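Local coordinates for protein putative drug/sodium antiporter (Escherichia coli, PDB 4Z3N) that probably exports the genotoxin colibactin across the cell membrane as a MATE-family antiporter, at residues I276-A288 and Y422-Y436. Residues are numbered along the deposited sequence; the frame is centred on the assembly and turned at random.
With OLC ((2R)-2,3-dihydroxypropyl (9Z)-octadec-9-enoate), chain B.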
ATOM      1  N   ILE A 276      16.112   4.431   7.623  1.00 39.11           N
ATOM      2  CA  ILE A 276      17.413   5.024   7.331  1.00 37.40           C
ATOM      3  C   ILE A 276      17.286   6.526   7.205  1.00 42.81           C
ATOM      4  O   ILE A 276      18.214   7.260   7.534  1.00 44.06           O
ATOM      5  CB  ILE A 276      18.012   4.451   6.036  1.00 36.55           C
ATOM      6  CG1 ILE A 276      18.350   2.971   6.242  1.00 33.88           C
ATOM      7  CG2 ILE A 276      19.204   5.304   5.555  1.00 29.21           C
ATOM      8  CD1 ILE A 276      18.600   2.198   4.973  1.00 36.00           C
ATOM      9  N   TYR A 277      16.126   6.972   6.722  1.00 43.30           N
ATOM     10  CA  TYR A 277      15.812   8.395   6.612  1.00 40.74           C
ATOM     11  C   TYR A 277      15.620   9.021   7.989  1.00 41.73           C
ATOM     12  O   TYR A 277      16.114  10.115   8.269  1.00 42.73           O
ATOM     13  CB  TYR A 277      14.555   8.596   5.772  1.00 38.08           C
ATOM     14  CG  TYR A 277      14.201  10.033   5.456  1.00 34.89           C
ATOM     15  CD1 TYR A 277      14.839  10.714   4.437  1.00 35.20           C
ATOM     16  CD2 TYR A 277      13.196  10.688   6.152  1.00 37.65           C
ATOM     17  CE1 TYR A 277      14.503  12.019   4.121  1.00 35.39           C
ATOM     18  CE2 TYR A 277      12.852  11.996   5.852  1.00 40.03           C
ATOM     19  CZ  TYR A 277      13.507  12.659   4.828  1.00 40.16           C
ATOM     20  OH  TYR A 277      13.166  13.964   4.518  1.00 35.09           O
ATOM     21  N   ASN A 278      14.891   8.323   8.848  1.00 40.01           N
ATOM     22  CA  ASN A 278      14.676   8.794  10.200  1.00 41.32           C
ATOM     23  C   ASN A 278      15.980   8.847  10.978  1.00 43.15           C
ATOM     24  O   ASN A 278      16.248   9.824  11.664  1.00 45.89           O
ATOM     25  CB  ASN A 278      13.645   7.915  10.898  1.00 37.03           C
ATOM     26  CG  ASN A 278      12.241   8.285  10.507  1.00 40.22           C
ATOM     27  OD1 ASN A 278      12.042   9.191   9.697  1.00 38.26           O
ATOM     28  ND2 ASN A 278      11.255   7.592  11.071  1.00 48.04           N
ATOM     29  N   PHE A 279      16.797   7.811  10.823  1.00 43.40           N
ATOM     30  CA  PHE A 279      18.120   7.745  11.437  1.00 42.85           C
ATOM     31  C   PHE A 279      18.925   9.011  11.155  1.00 44.04           C
ATOM     32  O   PHE A 279      19.376   9.682  12.070  1.00 46.97           O
ATOM     33  CB  PHE A 279      18.861   6.504  10.923  1.00 41.15           C
ATOM     34  CG  PHE A 279      20.226   6.303  11.513  1.00 45.94           C
ATOM     35  CD1 PHE A 279      20.377   5.925  12.838  1.00 49.56           C
ATOM     36  CD2 PHE A 279      21.364   6.447  10.728  1.00 53.14           C
ATOM     37  CE1 PHE A 279      21.639   5.718  13.376  1.00 50.72           C
ATOM     38  CE2 PHE A 279      22.636   6.245  11.263  1.00 51.46           C
ATOM     39  CZ  PHE A 279      22.768   5.875  12.584  1.00 54.26           C
ATOM     40  N   PHE A 280      19.075   9.344   9.880  1.00 45.32           N
ATOM     41  CA  PHE A 280      19.834  10.519   9.473  1.00 47.38           C
ATOM     42  C   PHE A 280      19.214  11.841  10.001  1.00 52.90           C
ATOM     43  O   PHE A 280      19.921  12.712  10.527  1.00 48.73           O
ATOM     44  CB  PHE A 280      19.944  10.563   7.944  1.00 36.41           C
ATOM     45  CG  PHE A 280      21.116   9.792   7.385  1.00 37.04           C
ATOM     46  CD1 PHE A 280      22.382  10.335   7.391  1.00 38.21           C
ATOM     47  CD2 PHE A 280      20.942   8.539   6.812  1.00 44.14           C
ATOM     48  CE1 PHE A 280      23.468   9.638   6.864  1.00 41.48           C
ATOM     49  CE2 PHE A 280      22.023   7.832   6.279  1.00 44.44           C
ATOM     50  CZ  PHE A 280      23.287   8.381   6.310  1.00 43.81           C
ATOM     51  N   ILE A 281      17.900  11.985   9.858  1.00 47.26           N
ATOM     52  CA  ILE A 281      17.232  13.229  10.215  1.00 47.99           C
ATOM     53  C   ILE A 281      17.416  13.553  11.700  1.00 48.57           C
ATOM     54  O   ILE A 281      17.642  14.701  12.077  1.00 46.95           O
ATOM     55  CB  ILE A 281      15.719  13.167   9.881  1.00 45.35           C
ATOM     56  CG1 ILE A 281      15.518  12.972   8.385  1.00 47.99           C
ATOM     57  CG2 ILE A 281      15.020  14.435  10.292  1.00 41.42           C
ATOM     58  CD1 ILE A 281      16.017  14.120   7.551  1.00 40.97           C
ATOM     59  N   VAL A 282      17.332  12.518  12.527  1.00 49.17           N
ATOM     60  CA  VAL A 282      17.363  12.647  13.982  1.00 51.08           C
ATOM     61  C   VAL A 282      18.767  12.992  14.507  1.00 50.61           C
ATOM     62  O   VAL A 282      18.919  13.870  15.353  1.00 49.14           O
ATOM     63  CB  VAL A 282      16.854  11.336  14.655  1.00 48.18           C
ATOM     64  CG1 VAL A 282      17.871  10.809  15.634  1.00 56.47           C
ATOM     65  CG2 VAL A 282      15.505  11.555  15.328  1.00 42.34           C
ATOM     66  N   ARG A 283      19.781  12.303  13.988  1.00 51.54           N
ATOM     67  CA  ARG A 283      21.166  12.545  14.362  1.00 55.29           C
ATOM     68  C   ARG A 283      21.662  13.919  13.902  1.00 52.29           C
ATOM     69  O   ARG A 283      22.686  14.402  14.384  1.00 58.93           O
ATOM     70  CB  ARG A 283      22.074  11.438  13.796  1.00 68.77           C
ATOM     71  CG  ARG A 283      23.572  11.660  14.037  1.00 86.32           C
ATOM     72  CD  ARG A 283      24.366  10.358  13.995  1.00 95.13           C
ATOM     73  NE  ARG A 283      25.035  10.150  12.713  1.00103.10           N
ATOM     74  CZ  ARG A 283      26.233  10.642  12.399  1.00108.76           C
ATOM     75  NH1 ARG A 283      26.902  11.383  13.272  1.00104.23           N
ATOM     76  NH2 ARG A 283      26.763  10.394  11.208  1.00105.79           N
ATOM     77  N   LEU A 284      20.942  14.557  12.985  1.00 47.00           N
ATOM     78  CA  LEU A 284      21.361  15.873  12.490  1.00 46.00           C
ATOM     79  C   LEU A 284      20.622  17.027  13.170  1.00 46.21           C
ATOM     80  O   LEU A 284      21.255  17.921  13.724  1.00 46.16           O
ATOM     81  CB  LEU A 284      21.188  15.967  10.985  1.00 48.37           C
ATOM     82  CG  LEU A 284      22.230  15.241  10.138  1.00 51.51           C
ATOM     83  CD1 LEU A 284      21.901  15.397   8.646  1.00 48.74           C
ATOM     84  CD2 LEU A 284      23.634  15.734  10.465  1.00 43.83           C
ATOM     85  N   ASP A 285      19.299  17.064  13.034  1.00 44.68           N
ATOM     86  CA  ASP A 285      18.469  17.958  13.834  1.00 37.78           C
ATOM     87  C   ASP A 285      17.123  17.324  14.232  1.00 38.89           C
ATOM     88  O   ASP A 285      16.294  16.991  13.390  1.00 43.81           O
ATOM     89  CB  ASP A 285      18.264  19.271  13.073  1.00 36.43           C
ATOM     90  CG  ASP A 285      17.490  20.302  13.865  1.00 42.20           C
ATOM     91  OD1 ASP A 285      16.456  19.952  14.477  1.00 43.89           O
ATOM     92  OD2 ASP A 285      17.912  21.480  13.859  1.00 45.13           O
ATOM     93  N   VAL A 286      16.900  17.231  15.531  1.00 36.48           N
ATOM     94  CA  VAL A 286      15.682  16.699  16.126  1.00 37.10           C
ATOM     95  C   VAL A 286      14.405  17.359  15.596  1.00 38.74           C
ATOM     96  O   VAL A 286      13.338  16.741  15.609  1.00 37.15           O
ATOM     97  CB  VAL A 286      15.758  16.868  17.685  1.00 40.43           C
ATOM     98  CG1 VAL A 286      14.478  16.452  18.394  1.00 32.66           C
ATOM     99  CG2 VAL A 286      16.936  16.089  18.219  1.00 46.51           C
ATOM    100  N   ASN A 287      14.501  18.617  15.158  1.00 40.16           N
ATOM    101  CA  ASN A 287      13.329  19.351  14.650  1.00 40.28           C
ATOM    102  C   ASN A 287      12.881  18.847  13.259  1.00 40.41           C
ATOM    103  O   ASN A 287      11.682  18.756  12.968  1.00 34.49           O
ATOM    104  CB  ASN A 287      13.616  20.856  14.585  1.00 39.58           C
ATOM    105  CG  ASN A 287      13.904  21.473  15.957  1.00 36.38           C
ATOM    106  OD1 ASN A 287      13.041  21.492  16.836  1.00 33.36           O
ATOM    107  ND2 ASN A 287      15.114  22.008  16.127  1.00 26.27           N
ATOM    108  N   ALA A 288      13.855  18.509  12.415  1.00 39.34           N
ATOM    109  CA  ALA A 288      13.584  17.913  11.111  1.00 37.61           C
ATOM    110  C   ALA A 288      12.832  16.584  11.260  1.00 42.62           C
ATOM    111  O   ALA A 288      11.982  16.232  10.430  1.00 41.16           O
ATOM    112  CB  ALA A 288      14.871  17.717  10.344  1.00 32.87           C
ATOM    113  N   TYR A 422      24.737  10.267   2.311  1.00 43.52           N
ATOM    114  CA  TYR A 422      25.977  10.291   3.080  1.00 43.98           C
ATOM    115  C   TYR A 422      26.937  11.308   2.475  1.00 42.45           C
ATOM    116  O   TYR A 422      27.512  12.134   3.188  1.00 40.77           O
ATOM    117  CB  TYR A 422      26.639   8.909   3.148  1.00 37.81           C
ATOM    118  CG  TYR A 422      27.583   8.825   4.328  1.00 46.21           C
ATOM    119  CD1 TYR A 422      28.884   9.323   4.245  1.00 48.59           C
ATOM    120  CD2 TYR A 422      27.161   8.304   5.550  1.00 48.34           C
ATOM    121  CE1 TYR A 422      29.750   9.282   5.345  1.00 47.22           C
ATOM    122  CE2 TYR A 422      28.023   8.249   6.654  1.00 43.48           C
ATOM    123  CZ  TYR A 422      29.315   8.738   6.540  1.00 46.07           C
ATOM    124  OH  TYR A 422      30.165   8.695   7.623  1.00 50.65           O
ATOM    125  N   LEU A 423      27.085  11.256   1.158  1.00 39.60           N
ATOM    126  CA  LEU A 423      27.919  12.204   0.436  1.00 36.75           C
ATOM    127  C   LEU A 423      27.524  13.659   0.702  1.00 47.65           C
ATOM    128  O   LEU A 423      28.369  14.483   1.063  1.00 48.90           O
ATOM    129  CB  LEU A 423      27.844  11.929  -1.055  1.00 39.48           C
ATOM    130  CG  LEU A 423      28.646  12.959  -1.835  1.00 44.32           C
ATOM    131  CD1 LEU A 423      30.047  12.929  -1.268  1.00 42.53           C
ATOM    132  CD2 LEU A 423      28.632  12.687  -3.341  1.00 32.10           C
ATOM    133  N   LEU A 424      26.240  13.975   0.527  1.00 48.18           N
ATOM    134  CA  LEU A 424      25.764  15.359   0.610  1.00 43.77           C
ATOM    135  C   LEU A 424      25.602  15.866   2.052  1.00 41.79           C
ATOM    136  O   LEU A 424      25.918  17.014   2.341  1.00 40.95           O
ATOM    137  CB  LEU A 424      24.435  15.515  -0.144  1.00 34.22           C
ATOM    138  CG  LEU A 424      24.458  15.394  -1.666  1.00 36.09           C
ATOM    139  CD1 LEU A 424      23.106  15.718  -2.284  1.00 32.94           C
ATOM    140  CD2 LEU A 424      25.522  16.286  -2.251  1.00 41.40           C
ATOM    141  N   ALA A 425      25.096  15.024   2.944  1.00 37.10           N
ATOM    142  CA  ALA A 425      24.834  15.457   4.310  1.00 39.74           C
ATOM    143  C   ALA A 425      26.068  15.420   5.246  1.00 48.97           C
ATOM    144  O   ALA A 425      26.105  16.107   6.275  1.00 45.88           O
ATOM    145  CB  ALA A 425      23.713  14.626   4.900  1.00 36.95           C
ATOM    146  N   ILE A 426      27.074  14.625   4.899  1.00 50.46           N
ATOM    147  CA  ILE A 426      28.249  14.511   5.749  1.00 42.78           C
ATOM    148  C   ILE A 426      29.507  15.011   5.065  1.00 44.53           C
ATOM    149  O   ILE A 426      30.074  16.015   5.477  1.00 55.05           O
ATOM    150  CB  ILE A 426      28.491  13.072   6.199  1.00 45.83           C
ATOM    151  CG1 ILE A 426      27.196  12.427   6.721  1.00 49.07           C
ATOM    152  CG2 ILE A 426      29.575  13.051   7.241  1.00 45.59           C
ATOM    153  CD1 ILE A 426      26.529  13.145   7.894  1.00 41.72           C
ATOM    154  N   VAL A 427      29.947  14.311   4.027  1.00 48.40           N
ATOM    155  CA  VAL A 427      31.205  14.655   3.358  1.00 48.42           C
ATOM    156  C   VAL A 427      31.165  16.103   2.885  1.00 49.66           C
ATOM    157  O   VAL A 427      31.844  16.958   3.456  1.00 49.82           O
ATOM    158  CB  VAL A 427      31.497  13.715   2.170  1.00 42.79           C
ATOM    159  CG1 VAL A 427      32.750  14.139   1.442  1.00 39.78           C
ATOM    160  CG2 VAL A 427      31.629  12.292   2.652  1.00 41.72           C
ATOM    161  N   LEU A 428      30.370  16.382   1.852  1.00 50.31           N
ATOM    162  CA  LEU A 428      29.985  17.756   1.571  1.00 46.72           C
ATOM    163  C   LEU A 428      29.201  18.123   2.803  1.00 49.38           C
ATOM    164  O   LEU A 428      28.573  17.257   3.402  1.00 58.97           O
ATOM    165  CB  LEU A 428      29.166  17.880   0.289  1.00 45.78           C
ATOM    166  CG  LEU A 428      29.989  17.707  -0.986  1.00 47.42           C
ATOM    167  CD1 LEU A 428      31.171  18.669  -0.994  1.00 52.27           C
ATOM    168  CD2 LEU A 428      30.480  16.281  -1.104  1.00 52.91           C
ATOM    169  N   GLU A 429      29.264  19.363   3.243  1.00 43.55           N
ATOM    170  CA  GLU A 429      28.862  19.618   4.624  1.00 49.08           C
ATOM    171  C   GLU A 429      27.417  20.071   4.760  1.00 45.71           C
ATOM    172  O   GLU A 429      27.005  20.491   5.841  1.00 49.64           O
ATOM    173  CB  GLU A 429      29.831  20.604   5.292  1.00 65.08           C
ATOM    174  CG  GLU A 429      31.146  19.927   5.701  1.00 62.40           C
ATOM    175  CD  GLU A 429      32.236  20.896   6.126  1.00 75.96           C
ATOM    176  OE1 GLU A 429      31.927  22.068   6.441  1.00 80.58           O
ATOM    177  OE2 GLU A 429      33.414  20.475   6.143  1.00 83.66           O
ATOM    178  N   MET A 430      26.656  19.985   3.666  1.00 48.96           N
ATOM    179  CA  MET A 430      25.198  20.222   3.671  1.00 41.57           C
ATOM    180  C   MET A 430      24.653  19.357   4.781  1.00 43.69           C
ATOM    181  O   MET A 430      25.273  18.343   5.099  1.00 51.06           O
ATOM    182  CB  MET A 430      24.577  19.852   2.314  1.00 36.55           C
ATOM    183  CG  MET A 430      25.382  20.358   1.121  1.00 37.99           C
ATOM    184  SD  MET A 430      24.821  19.903  -0.524  1.00 50.26           S
ATOM    185  CE  MET A 430      23.077  20.306  -0.394  1.00 49.87           C
ATOM    186  N   ARG A 431      23.585  19.733   5.469  1.00 37.10           N
ATOM    187  CA  ARG A 431      23.231  18.797   6.535  1.00 46.21           C
ATOM    188  C   ARG A 431      21.854  18.170   6.345  1.00 48.80           C
ATOM    189  O   ARG A 431      21.737  17.126   5.694  1.00 51.36           O
ATOM    190  CB  ARG A 431      23.314  19.487   7.897  1.00 47.40           C
ATOM    191  CG  ARG A 431      24.659  20.175   8.161  1.00 48.24           C
ATOM    192  CD  ARG A 431      24.797  20.621   9.622  1.00 62.14           C
ATOM    193  NE  ARG A 431      25.894  19.935  10.313  1.00 64.84           N
ATOM    194  CZ  ARG A 431      25.765  19.220  11.430  1.00 65.13           C
ATOM    195  NH1 ARG A 431      24.580  19.085  12.021  1.00 52.96           N
ATOM    196  NH2 ARG A 431      26.833  18.636  11.962  1.00 63.70           N
ATOM    197  N   ILE A 432      20.807  18.848   6.793  1.00 43.62           N
ATOM    198  CA  ILE A 432      19.461  18.344   6.574  1.00 41.93           C
ATOM    199  C   ILE A 432      19.067  18.568   5.107  1.00 38.74           C
ATOM    200  O   ILE A 432      18.406  17.727   4.509  1.00 36.63           O
ATOM    201  CB  ILE A 432      18.462  19.007   7.534  1.00 43.12           C
ATOM    202  CG1 ILE A 432      18.707  18.504   8.967  1.00 39.24           C
ATOM    203  CG2 ILE A 432      17.027  18.751   7.098  1.00 37.34           C
ATOM    204  CD1 ILE A 432      18.358  17.065   9.189  1.00 35.67           C
ATOM    205  N   THR A 433      19.504  19.687   4.533  1.00 41.03           N
ATOM    206  CA  THR A 433      19.283  19.977   3.117  1.00 37.59           C
ATOM    207  C   THR A 433      19.897  18.887   2.254  1.00 41.54           C
ATOM    208  O   THR A 433      19.416  18.603   1.149  1.00 39.21           O
ATOM    209  CB  THR A 433      19.885  21.340   2.707  1.00 37.26           C
ATOM    210  OG1 THR A 433      19.041  22.388   3.180  1.00 47.40           O
ATOM    211  CG2 THR A 433      19.985  21.461   1.208  1.00 38.13           C
ATOM    212  N   GLY A 434      20.963  18.275   2.770  1.00 44.00           N
ATOM    213  CA  GLY A 434      21.640  17.192   2.077  1.00 38.60           C
ATOM    214  C   GLY A 434      20.831  15.905   2.106  1.00 31.43           C
ATOM    215  O   GLY A 434      20.823  15.176   1.141  1.00 34.89           O
ATOM    216  N   VAL A 435      20.175  15.622   3.221  1.00 28.21           N
ATOM    217  CA  VAL A 435      19.271  14.495   3.302  1.00 30.48           C
ATOM    218  C   VAL A 435      18.172  14.621   2.246  1.00 34.19           C
ATOM    219  O   VAL A 435      17.970  13.725   1.425  1.00 31.57           O
ATOM    220  CB  VAL A 435      18.613  14.391   4.699  1.00 37.64           C
ATOM    221  CG1 VAL A 435      17.688  13.174   4.758  1.00 33.23           C
ATOM    222  CG2 VAL A 435      19.668  14.332   5.802  1.00 34.84           C
ATOM    223  N   TYR A 436      17.465  15.748   2.280  1.00 34.70           N
ATOM    224  CA  TYR A 436      16.373  16.010   1.359  1.00 32.62           C
ATOM    225  C   TYR A 436      16.781  15.763  -0.103  1.00 36.23           C
ATOM    226  O   TYR A 436      16.068  15.080  -0.854  1.00 38.68           O
ATOM    227  CB  TYR A 436      15.889  17.439   1.517  1.00 31.16           C
ATOM    228  CG  TYR A 436      15.351  17.788   2.871  1.00 31.35           C
ATOM    229  CD1 TYR A 436      14.904  16.813   3.745  1.00 31.79           C
ATOM    230  CD2 TYR A 436      15.276  19.117   3.268  1.00 35.71           C
ATOM    231  CE1 TYR A 436      14.385  17.160   4.995  1.00 32.72           C
ATOM    232  CE2 TYR A 436      14.770  19.477   4.498  1.00 32.27           C
ATOM    233  CZ  TYR A 436      14.325  18.502   5.358  1.00 33.79           C
ATOM    234  OH  TYR A 436      13.824  18.896   6.571  1.00 29.98           O
TER
HETATM  235  C18 OLC B 501       6.033   4.404  -2.077  1.00 31.73           C
HETATM  236  C10 OLC B 501      10.012  12.240  -2.387  1.00 35.79           C
HETATM  237  C9  OLC B 501       9.150  12.239  -1.350  1.00 46.91           C
HETATM  238  C17 OLC B 501       6.473   5.855  -2.029  1.00 34.66           C
HETATM  239  C11 OLC B 501      10.895  11.040  -2.673  1.00 43.43           C
HETATM  240  C8  OLC B 501       8.931  13.520  -0.560  1.00 47.11           C
HETATM  241  C24 OLC B 501      15.924   7.981   1.395  1.00 47.34           C
HETATM  242  C16 OLC B 501       7.952   5.932  -2.333  1.00 36.84           C
HETATM  243  C12 OLC B 501      10.672   9.908  -1.679  1.00 49.80           C
HETATM  244  C7  OLC B 501       7.866  13.354   0.509  1.00 44.03           C
HETATM  245  C15 OLC B 501       8.405   7.385  -2.405  1.00 39.07           C
HETATM  246  C13 OLC B 501      10.645   8.569  -2.419  1.00 45.87           C
HETATM  247  C6  OLC B 501       8.416  12.608   1.709  1.00 43.76           C
HETATM  248  C14 OLC B 501       9.768   7.531  -1.741  1.00 45.13           C
HETATM  249  C5  OLC B 501       9.762  13.166   2.122  1.00 37.86           C
HETATM  250  C4  OLC B 501      10.520  12.129   2.938  1.00 41.27           C
HETATM  251  C3  OLC B 501      10.507  10.787   2.232  1.00 49.31           C
HETATM  252  C2  OLC B 501      11.581   9.858   2.766  1.00 41.76           C
HETATM  253  C21 OLC B 501      13.681   7.924   0.309  1.00 48.14           C
HETATM  254  C1  OLC B 501      12.007   8.877   1.681  1.00 53.05           C
HETATM  255  C22 OLC B 501      15.026   7.230   0.429  1.00 51.99           C
HETATM  256  O19 OLC B 501      11.230   8.507   0.812  1.00 60.14           O
HETATM  257  O25 OLC B 501      16.598   7.055   2.224  1.00 43.36           O
HETATM  258  O23 OLC B 501      14.840   5.910   0.905  1.00 53.79           O
HETATM  259  O20 OLC B 501      13.351   8.497   1.563  1.00 52.09           O
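V435 fits as a knob into a hole formed by Y277, F280, I281 and L284. Its CG1, anti to the backbone N (chi1 -179°), meets Y277 CE1 and I281 CD1, while CG2 reaches L284 CD1 at 3.8 Å. One turn back, I432 turns its CD1 between L284 and A288, with I432 CD1 3.5 Å from L284 CB. L284 CD1 also packs beside A425 CB, and its CD2 lies over one face of the R431 guanidinium. F280 presents its ring edge to Y422, F280 CZ 3.9 Å from Y422 CD2, the two side chains crossing at about a right angle. In this MATE transporter the contact joins two helix-to-helix turns at one end of the predicted membrane spans: the 276-284 end of helix 250-284 runs nearly antiparallel to 432-436, the start of helix 432-453, axes 10.0 Å apart at closest and 165° between their directions. The Y277 ring is held between I281 CG1 on one face and a bound monoolein on the other, whose C2 sits 3.6 Å above the ring centre. Y277 OH lies at the edge of the Y436 ring and is hydrogen-bonded to Q375 OE1. D285 stands at the N-cap of helix 286-322, its OD2 hydrogen-bonded to Y371 OH.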